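Local coordinates for protein superoxide reductase (Giardia intestinalis, PDB 4D7P) that probably reduces superoxide to hydrogen peroxide at a mononuclear non-haem iron centre, at residues 32-37 with 46-51; 55-58 with 63-66; 82-87 with 91-96. All blocks are in the same frame, centred on the assembly; numbering follows the deposited sequence.

How the interactions relate
From the N terminus the three contacts follow one another in series, and none nests or crosses. Interaction 1 comes first. It closes the loop that carries His40 and joins strand 29-34 of one sheet to strand 48-57 of the other. Interaction 2 pairs the far end of strand 48-57 with strand 63-71 as a beta hairpin. Interaction 3 then packs the chain leaving strand 79-83 onto strand 90-99, the other neighbour of strand 48-57. Interactions 2 and 3 have centres about 7 Å apart and share the Ile56-Lys91 and Ile56-Gly92 backbone bonds. Interaction 1 meets interaction 3 where Ile32 packs against Phe82 and Ala95.

Interaction 1. Residues 32-37 with 46-51; sequences IRCGAT and HYIGTI. With FE (Fe (III) ion), chain B.
Ile32 and Ile51 meet across the core of a beta sandwich of the immunoglobulin-like kind. Strands 32-34 and 48-51 belong to different sheets. Their axes are 9.5 Å apart at closest approach, and their directions differ by 154°. Only side chains meet across the gap, and no hydrogen bond joins the two segments. The side chains of Ile32 and Ile51 run antiparallel, one past the other. The CG2 methyl of Ile51 is the bump. It fits the notch between two methyls of Ile32, at 3.8 Å from Ile32 CG2 and equally far from Ile32 CD1. Farther along, Cys34 fills the hollow between Ile48 and Ile51. Its CB meets Ile48 CD1 at 3.6 Å, and its SG lies 3.9 Å from Ile51 CD1. The chi1 of Cys34, -42°, sets SG beside the backbone N and opposite the carbonyl carbon, so the sulfur reaches Ile51 while CB stays against Ile48. All four side chains are buried. Ala95 and Ala97 of strand 90-99 add to the same core, beside Ile32 and Cys34 respectively.

After Cys34 a cis peptide leads into Gly35. The Gly35 carbonyl turns back to accept a bond from Arg33 NE at 2.7 Å, nearly in the guanidinium plane. At this same end, Ile48 also packs on Cys99, one of the iron ligands. His19, His40, Cys99 and His102 bind the iron together with His46, and Glu17 also belongs to this site. The bond from His46 NE2 to the iron is 2.1 Å long.

Interaction 2. Residues 55-58 with 63-66; sequences GITK and TLEL
Gly55 and Leu64 form the tight part of this beta hairpin. They are an antiparallel hydrogen-bonded pair. Gly55 N donates to Leu64 O at 2.8 Å, and Leu64 N returns a bond of 2.8 Å to Gly55 O. Leu66 closes in on the same glycine. Its CG lies 3.6 Å from Gly55 N, so a branched side chain packs against the backbone where Gly55 has none of its own.

The next pair, Ile56 with Thr63, is non-hydrogen-bonded. The side chains leave the same face of the sheet as neighbours. The chi2 of Ile56, -56°, bends CD1 across to Thr63. The methyl touches both branches of the threonine, at 3.4 Å from Thr63 OG1 and 3.6 Å from Thr63 CG2. Both residues are partly exposed.

Toward the turn the fit loosens. Thr57 CG2 comes no nearer than 4.3 Å to Leu64 CB. The hydroxyl of Thr57 bonds instead to Val62 N, and the exposed Lys58 sends NZ to Glu88 O. Leu64 has other cover: Tyr90 of the same chain, Leu75 of the third subunit and Tyr98 of the fourth. Segment 63-66 thus also lies at a subunit interface. The chemistry implies that the backbone pair sets the register, while the side chains add van der Waals contact and no polar bond across the strands.

Interaction 3. Residues 82-87 with 91-96; sequences FRVCDL and KGLLAV
Leu93 points one methyl, CD2, at two side chains of the opposite segment, Val84 and Leu87. The bonds from CA to CB of Leu93 and Val84 both lean toward the other segment, but the two residues meet at a slant. Val84 offers its CG2 branch, 4.4 Å from Leu93 CD2. Leu87 comes in differently. Its side chain starts off to one side, but chi1 of -179° extends it away from its own backbone N, and its CD1 arrives 4.3 Å from Leu93 CD2. Seen from that methyl, the two partner carbons lie about 60° apart, so Val84 and Leu87 cover it from the same general side.

These are van der Waals contacts and quite loose ones. The two segments bury 95 Å² in all, and no hydrogen bond joins them. Other residues complete the core. Met23 and Val30 also pack on Leu93, Leu66 lies against Val84, and Leu111 lies against Leu87.

The two segments are not paired strands. Val84 follows closely on strand 79-83, and Leu87 lies in a 3-10 turn. Val84 O accepts a bond from Asn28 ND2, which ties this part of the chain to the turn between strands 21-26 and 29-34. Backbone atoms of Arg83 and Cys85 bond to the third subunit. Across the core, Leu93 sits on strand 90-99 of the other sheet. Such apolar side chains, reaching inward from the chain that follows strand 79-83 and from a strand of the facing sheet, close one end of an immunoglobulin-like beta sandwich.

Interaction 1. Residues 32-37 with 46-51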
loop_
_atom_site.group_PDB
_atom_site.type_symbol
_atom_site.label_atom_id
_atom_site.label_comp_id
_atom_site.label_asym_id
_atom_site.label_seq_id
_atom_site.Cartn_x
_atom_site.Cartn_y
_atom_site.Cartn_z
ATOM N N ILE A 32 6.343 -15.832 4.377
ATOM C CA ILE A 32 5.081 -16.230 3.768
ATOM C C ILE A 32 5.214 -16.536 2.277
ATOM O O ILE A 32 5.907 -15.821 1.553
ATOM C CB ILE A 32 4.012 -15.130 3.938
ATOM C CG1 ILE A 32 3.789 -14.824 5.421
ATOM C CG2 ILE A 32 2.729 -15.532 3.223
ATOM C CD1 ILE A 32 2.831 -13.705 5.666
ATOM N N ARG A 33 4.553 -17.601 1.829
ATOM C CA ARG A 33 4.385 -17.872 0.399
ATOM C C ARG A 33 3.016 -18.490 0.123
ATOM O O ARG A 33 2.493 -19.253 0.945
ATOM C CB ARG A 33 5.489 -18.796 -0.127
ATOM C CG ARG A 33 5.657 -20.069 0.652
ATOM C CD ARG A 33 6.564 -21.034 -0.101
ATOM N NE ARG A 33 5.872 -21.682 -1.216
ATOM C CZ ARG A 33 6.444 -22.004 -2.374
ATOM N NH1 ARG A 33 7.724 -21.722 -2.588
ATOM N NH2 ARG A 33 5.735 -22.596 -3.327
ATOM N N CYS A 34 2.442 -18.141 -1.025
ATOM C CA CYS A 34 1.155 -18.683 -1.460
ATOM C C CYS A 34 1.313 -19.518 -2.735
ATOM O O CYS A 34 1.625 -18.972 -3.794
ATOM C CB CYS A 34 0.165 -17.553 -1.721
ATOM S SG CYS A 34 0.183 -16.232 -0.498
ATOM N N GLY A 35 1.107 -20.831 -2.653
ATOM C CA GLY A 35 0.837 -21.507 -1.405
ATOM C C GLY A 35 2.075 -22.270 -0.987
ATOM O O GLY A 35 3.170 -21.994 -1.484
ATOM N N ALA A 36 1.904 -23.235 -0.087
ATOM C CA ALA A 36 3.044 -23.899 0.549
ATOM C C ALA A 36 3.865 -24.732 -0.436
ATOM O O ALA A 36 5.094 -24.667 -0.434
ATOM C CB ALA A 36 2.569 -24.769 1.709
ATOM N N THR A 37 3.178 -25.499 -1.281
ATOM C CA THR A 37 3.833 -26.417 -2.208
ATOM C C THR A 37 3.806 -25.880 -3.641
ATOM O O THR A 37 4.811 -25.935 -4.352
ATOM C CB THR A 37 3.169 -27.813 -2.161
ATOM O OG1 THR A 37 3.106 -28.262 -0.800
ATOM C CG2 THR A 37 3.951 -28.831 -3.006
ATOM N N HIS A 46 -4.143 -12.456 -13.603
ATOM C CA HIS A 46 -4.382 -13.326 -12.446
ATOM C C HIS A 46 -3.226 -13.214 -11.459
ATOM O O HIS A 46 -2.085 -13.585 -11.770
ATOM C CB HIS A 46 -4.567 -14.788 -12.869
ATOM C CG HIS A 46 -4.968 -15.698 -11.740
ATOM N ND1 HIS A 46 -4.790 -17.064 -11.785
ATOM C CD2 HIS A 46 -5.534 -15.432 -10.539
ATOM C CE1 HIS A 46 -5.243 -17.603 -10.665
ATOM N NE2 HIS A 46 -5.692 -16.636 -9.887
ATOM N N TYR A 47 -3.518 -12.701 -10.271
ATOM C CA TYR A 47 -2.458 -12.372 -9.331
ATOM C C TYR A 47 -2.941 -12.364 -7.888
ATOM O O TYR A 47 -4.118 -12.127 -7.621
ATOM C CB TYR A 47 -1.863 -11.009 -9.683
ATOM C CG TYR A 47 -2.890 -9.873 -9.774
ATOM C CD1 TYR A 47 -3.207 -9.119 -8.656
ATOM C CD2 TYR A 47 -3.518 -9.555 -10.976
ATOM C CE1 TYR A 47 -4.120 -8.085 -8.721
ATOM C CE2 TYR A 47 -4.454 -8.499 -11.054
ATOM C CZ TYR A 47 -4.739 -7.772 -9.906
ATOM O OH TYR A 47 -5.644 -6.723 -9.924
ATOM N N ILE A 48 -2.035 -12.653 -6.964
ATOM C CA ILE A 48 -2.269 -12.300 -5.580
ATOM C C ILE A 48 -1.614 -10.942 -5.397
ATOM O O ILE A 48 -0.395 -10.782 -5.558
ATOM C CB ILE A 48 -1.720 -13.343 -4.596
ATOM C CG1 ILE A 48 -2.679 -14.535 -4.549
ATOM C CG2 ILE A 48 -1.567 -12.744 -3.196
ATOM C CD1 ILE A 48 -2.090 -15.752 -3.844
ATOM N N GLY A 49 -2.454 -9.954 -5.124
ATOM C CA GLY A 49 -2.031 -8.572 -5.112
ATOM C C GLY A 49 -1.484 -8.145 -3.774
ATOM O O GLY A 49 -0.575 -7.305 -3.709
ATOM N N THR A 50 -2.032 -8.700 -2.694
ATOM C CA THR A 50 -1.541 -8.340 -1.366
ATOM C C THR A 50 -1.430 -9.541 -0.462
ATOM O O THR A 50 -2.194 -10.493 -0.574
ATOM C CB THR A 50 -2.450 -7.295 -0.634
ATOM O OG1 THR A 50 -3.774 -7.832 -0.473
ATOM C CG2 THR A 50 -2.502 -5.956 -1.386
ATOM N N ILE A 51 -0.471 -9.471 0.448
ATOM C CA ILE A 51 -0.339 -10.438 1.514
ATOM C C ILE A 51 -0.272 -9.592 2.767
ATOM O O ILE A 51 0.660 -8.796 2.933
ATOM C CB ILE A 51 0.911 -11.312 1.360
ATOM C CG1 ILE A 51 0.800 -12.218 0.126
ATOM C CG2 ILE A 51 1.141 -12.130 2.610
ATOM C CD1 ILE A 51 2.116 -12.890 -0.234
HETATM FE FE FE B . -6.156 -17.140 -7.896
#

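Interaction 2. Residues 55-58 with 63-66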
loop_
_atom_site.group_PDB
_atom_site.type_symbol
_atom_site.label_atom_id
_atom_site.label_comp_id
_atom_site.label_asym_id
_atom_site.label_seq_id
_atom_site.Cartn_x
_atom_site.Cartn_y
_atom_site.Cartn_z
ATOM N N GLY A 55 -1.695 -9.400 13.706
ATOM C CA GLY A 55 -1.568 -9.985 15.035
ATOM C C GLY A 55 -2.842 -9.859 15.865
ATOM O O GLY A 55 -3.426 -8.780 15.956
ATOM N N ILE A 56 -3.281 -10.954 16.478
ATOM C CA ILE A 56 -4.410 -10.896 17.403
ATOM C C ILE A 56 -3.890 -10.634 18.815
ATOM O O ILE A 56 -3.150 -11.449 19.378
ATOM C CB ILE A 56 -5.225 -12.181 17.404
ATOM C CG1 ILE A 56 -5.447 -12.668 15.974
ATOM C CG2 ILE A 56 -6.549 -11.958 18.100
ATOM C CD1 ILE A 56 -6.099 -11.671 15.094
ATOM N N THR A 57 -4.277 -9.495 19.384
ATOM C CA THR A 57 -3.724 -9.057 20.660
ATOM C C THR A 57 -4.299 -9.828 21.843
ATOM O O THR A 57 -5.481 -10.176 21.857
ATOM C CB THR A 57 -3.976 -7.559 20.892
ATOM O OG1 THR A 57 -5.373 -7.343 21.133
ATOM C CG2 THR A 57 -3.539 -6.753 19.676
ATOM N N LYS A 58 -3.451 -10.090 22.834
ATOM C CA LYS A 58 -3.898 -10.639 24.110
ATOM C C LYS A 58 -4.752 -9.607 24.842
ATOM O O LYS A 58 -5.925 -9.846 25.143
ATOM C CB LYS A 58 -2.701 -11.049 24.968
ATOM C CG LYS A 58 -2.007 -12.317 24.490
ATOM C CD LYS A 58 -0.591 -12.424 25.034
ATOM C CE LYS A 58 -0.101 -13.862 24.997
ATOM N NZ LYS A 58 1.375 -13.961 25.138
ATOM N N THR A 63 -7.747 -7.478 16.260
ATOM C CA THR A 63 -7.091 -8.001 15.065
ATOM C C THR A 63 -6.291 -6.879 14.399
ATOM O O THR A 63 -6.815 -6.109 13.593
ATOM C CB THR A 63 -8.110 -8.598 14.084
ATOM O OG1 THR A 63 -8.801 -9.679 14.725
ATOM C CG2 THR A 63 -7.417 -9.128 12.845
ATOM N N LEU A 64 -5.023 -6.773 14.776
ATOM C CA LEU A 64 -4.207 -5.617 14.434
ATOM C C LEU A 64 -3.341 -5.861 13.185
ATOM O O LEU A 64 -2.516 -6.772 13.174
ATOM C CB LEU A 64 -3.322 -5.270 15.631
ATOM C CG LEU A 64 -2.411 -4.049 15.594
ATOM C CD1 LEU A 64 -3.232 -2.756 15.532
ATOM C CD2 LEU A 64 -1.500 -4.056 16.816
ATOM N N GLU A 65 -3.527 -5.065 12.136
ATOM C CA GLU A 65 -2.730 -5.255 10.930
ATOM C C GLU A 65 -1.316 -4.781 11.178
ATOM O O GLU A 65 -1.087 -3.632 11.550
ATOM C CB GLU A 65 -3.320 -4.520 9.726
ATOM C CG GLU A 65 -2.612 -4.917 8.428
ATOM C CD GLU A 65 -3.133 -4.184 7.211
ATOM O OE1 GLU A 65 -4.207 -4.548 6.699
ATOM O OE2 GLU A 65 -2.465 -3.240 6.760
ATOM N N LEU A 66 -0.367 -5.682 10.992
ATOM C CA LEU A 66 1.027 -5.355 11.222
ATOM C C LEU A 66 1.634 -4.733 9.989
ATOM O O LEU A 66 2.494 -3.850 10.095
ATOM C CB LEU A 66 1.811 -6.603 11.631
ATOM C CG LEU A 66 1.140 -7.406 12.753
ATOM C CD1 LEU A 66 1.949 -8.646 13.036
ATOM C CD2 LEU A 66 0.990 -6.552 14.009
#

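Interaction 3. Residues 82-87 with 91-96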
loop_
_atom_site.group_PDB
_atom_site.type_symbol
_atom_site.label_atom_id
_atom_site.label_comp_id
_atom_site.label_asym_id
_atom_site.label_seq_id
_atom_site.Cartn_x
_atom_site.Cartn_y
_atom_site.Cartn_z
ATOM N N PHE A 82 7.705 -10.585 7.337
ATOM C CA PHE A 82 7.481 -9.592 8.366
ATOM C C PHE A 82 8.369 -9.907 9.531
ATOM O O PHE A 82 8.896 -11.014 9.646
ATOM C CB PHE A 82 6.032 -9.594 8.813
ATOM C CG PHE A 82 5.066 -9.302 7.713
ATOM C CD1 PHE A 82 4.727 -10.277 6.793
ATOM C CD2 PHE A 82 4.497 -8.042 7.590
ATOM C CE1 PHE A 82 3.830 -10.010 5.775
ATOM C CE2 PHE A 82 3.601 -7.774 6.580
ATOM C CZ PHE A 82 3.271 -8.763 5.666
ATOM N N ARG A 83 8.539 -8.939 10.410
ATOM C CA ARG A 83 9.224 -9.227 11.650
ATOM C C ARG A 83 8.420 -8.556 12.739
ATOM O O ARG A 83 8.380 -7.337 12.833
ATOM C CB ARG A 83 10.664 -8.741 11.610
ATOM C CG ARG A 83 11.518 -9.287 12.734
ATOM C CD ARG A 83 12.987 -9.115 12.434
ATOM N NE ARG A 83 13.671 -10.398 12.432
ATOM C CZ ARG A 83 14.421 -10.852 11.438
ATOM N NH1 ARG A 83 14.602 -10.124 10.349
ATOM N NH2 ARG A 83 14.996 -12.042 11.539
ATOM N N VAL A 84 7.756 -9.368 13.545
ATOM C CA VAL A 84 6.759 -8.855 14.455
ATOM C C VAL A 84 7.361 -8.214 15.694
ATOM O O VAL A 84 8.053 -8.858 16.471
ATOM C CB VAL A 84 5.789 -9.968 14.881
ATOM C CG1 VAL A 84 4.773 -9.427 15.879
ATOM C CG2 VAL A 84 5.090 -10.539 13.658
ATOM N N CYS A 85 7.084 -6.931 15.880
ATOM C CA CYS A 85 7.488 -6.246 17.104
ATOM C C CYS A 85 6.774 -6.822 18.303
ATOM O O CYS A 85 5.579 -7.091 18.225
ATOM C CB CYS A 85 7.187 -4.754 17.012
ATOM S SG CYS A 85 8.170 -3.897 15.801
ATOM N N ASP A 86 7.498 -7.008 19.406
ATOM C CA ASP A 86 6.866 -7.418 20.653
ATOM C C ASP A 86 5.920 -8.610 20.444
ATOM O O ASP A 86 4.729 -8.502 20.738
ATOM C CB ASP A 86 6.084 -6.244 21.251
ATOM C CG ASP A 86 6.947 -5.012 21.480
ATOM O OD1 ASP A 86 8.090 -5.161 21.963
ATOM O OD2 ASP A 86 6.484 -3.892 21.176
ATOM N N LEU A 87 6.437 -9.722 19.912
ATOM C CA LEU A 87 5.591 -10.863 19.531
ATOM C C LEU A 87 4.788 -11.423 20.703
ATOM O O LEU A 87 3.674 -11.934 20.523
ATOM C CB LEU A 87 6.436 -11.984 18.917
ATOM C CG LEU A 87 5.689 -13.241 18.433
ATOM C CD1 LEU A 87 4.791 -12.930 17.251
ATOM C CD2 LEU A 87 6.647 -14.384 18.077
ATOM N N LYS A 91 -1.554 -13.430 20.679
ATOM C CA LYS A 91 -1.891 -14.826 20.932
ATOM C C LYS A 91 -1.931 -15.641 19.642
ATOM O O LYS A 91 -1.937 -16.873 19.672
ATOM C CB LYS A 91 -3.230 -14.929 21.669
ATOM C CG LYS A 91 -4.410 -14.242 21.004
ATOM C CD LYS A 91 -5.523 -14.028 22.028
ATOM C CE LYS A 91 -6.744 -13.348 21.425
ATOM N NZ LYS A 91 -7.716 -12.883 22.463
ATOM N N GLY A 92 -1.949 -14.946 18.509
ATOM C CA GLY A 92 -1.945 -15.604 17.216
ATOM C C GLY A 92 -1.609 -14.651 16.079
ATOM O O GLY A 92 -1.712 -13.433 16.239
ATOM N N LEU A 93 -1.203 -15.212 14.941
ATOM C CA LEU A 93 -0.967 -14.450 13.711
ATOM C C LEU A 93 -1.943 -14.894 12.627
ATOM O O LEU A 93 -2.224 -16.090 12.471
ATOM C CB LEU A 93 0.466 -14.638 13.204
ATOM C CG LEU A 93 1.581 -14.321 14.184
ATOM C CD1 LEU A 93 2.941 -14.622 13.553
ATOM C CD2 LEU A 93 1.463 -12.859 14.573
ATOM N N LEU A 94 -2.442 -13.927 11.872
ATOM C CA LEU A 94 -3.387 -14.191 10.796
ATOM C C LEU A 94 -2.834 -13.629 9.499
ATOM O O LEU A 94 -2.654 -12.419 9.378
ATOM C CB LEU A 94 -4.759 -13.565 11.103
ATOM C CG LEU A 94 -5.793 -13.627 9.974
ATOM C CD1 LEU A 94 -6.253 -15.066 9.733
ATOM C CD2 LEU A 94 -6.973 -12.697 10.240
ATOM N N ALA A 95 -2.545 -14.504 8.540
ATOM C CA ALA A 95 -2.088 -14.060 7.225
ATOM C C ALA A 95 -3.272 -14.061 6.276
ATOM O O ALA A 95 -4.114 -14.957 6.335
ATOM C CB ALA A 95 -0.955 -14.968 6.697
ATOM N N VAL A 96 -3.355 -13.057 5.410
ATOM C CA VAL A 96 -4.464 -12.980 4.462
ATOM C C VAL A 96 -3.988 -12.609 3.060
ATOM O O VAL A 96 -3.418 -11.535 2.851
ATOM C CB VAL A 96 -5.535 -11.957 4.909
ATOM C CG1 VAL A 96 -6.584 -11.820 3.842
ATOM C CG2 VAL A 96 -6.190 -12.404 6.221
#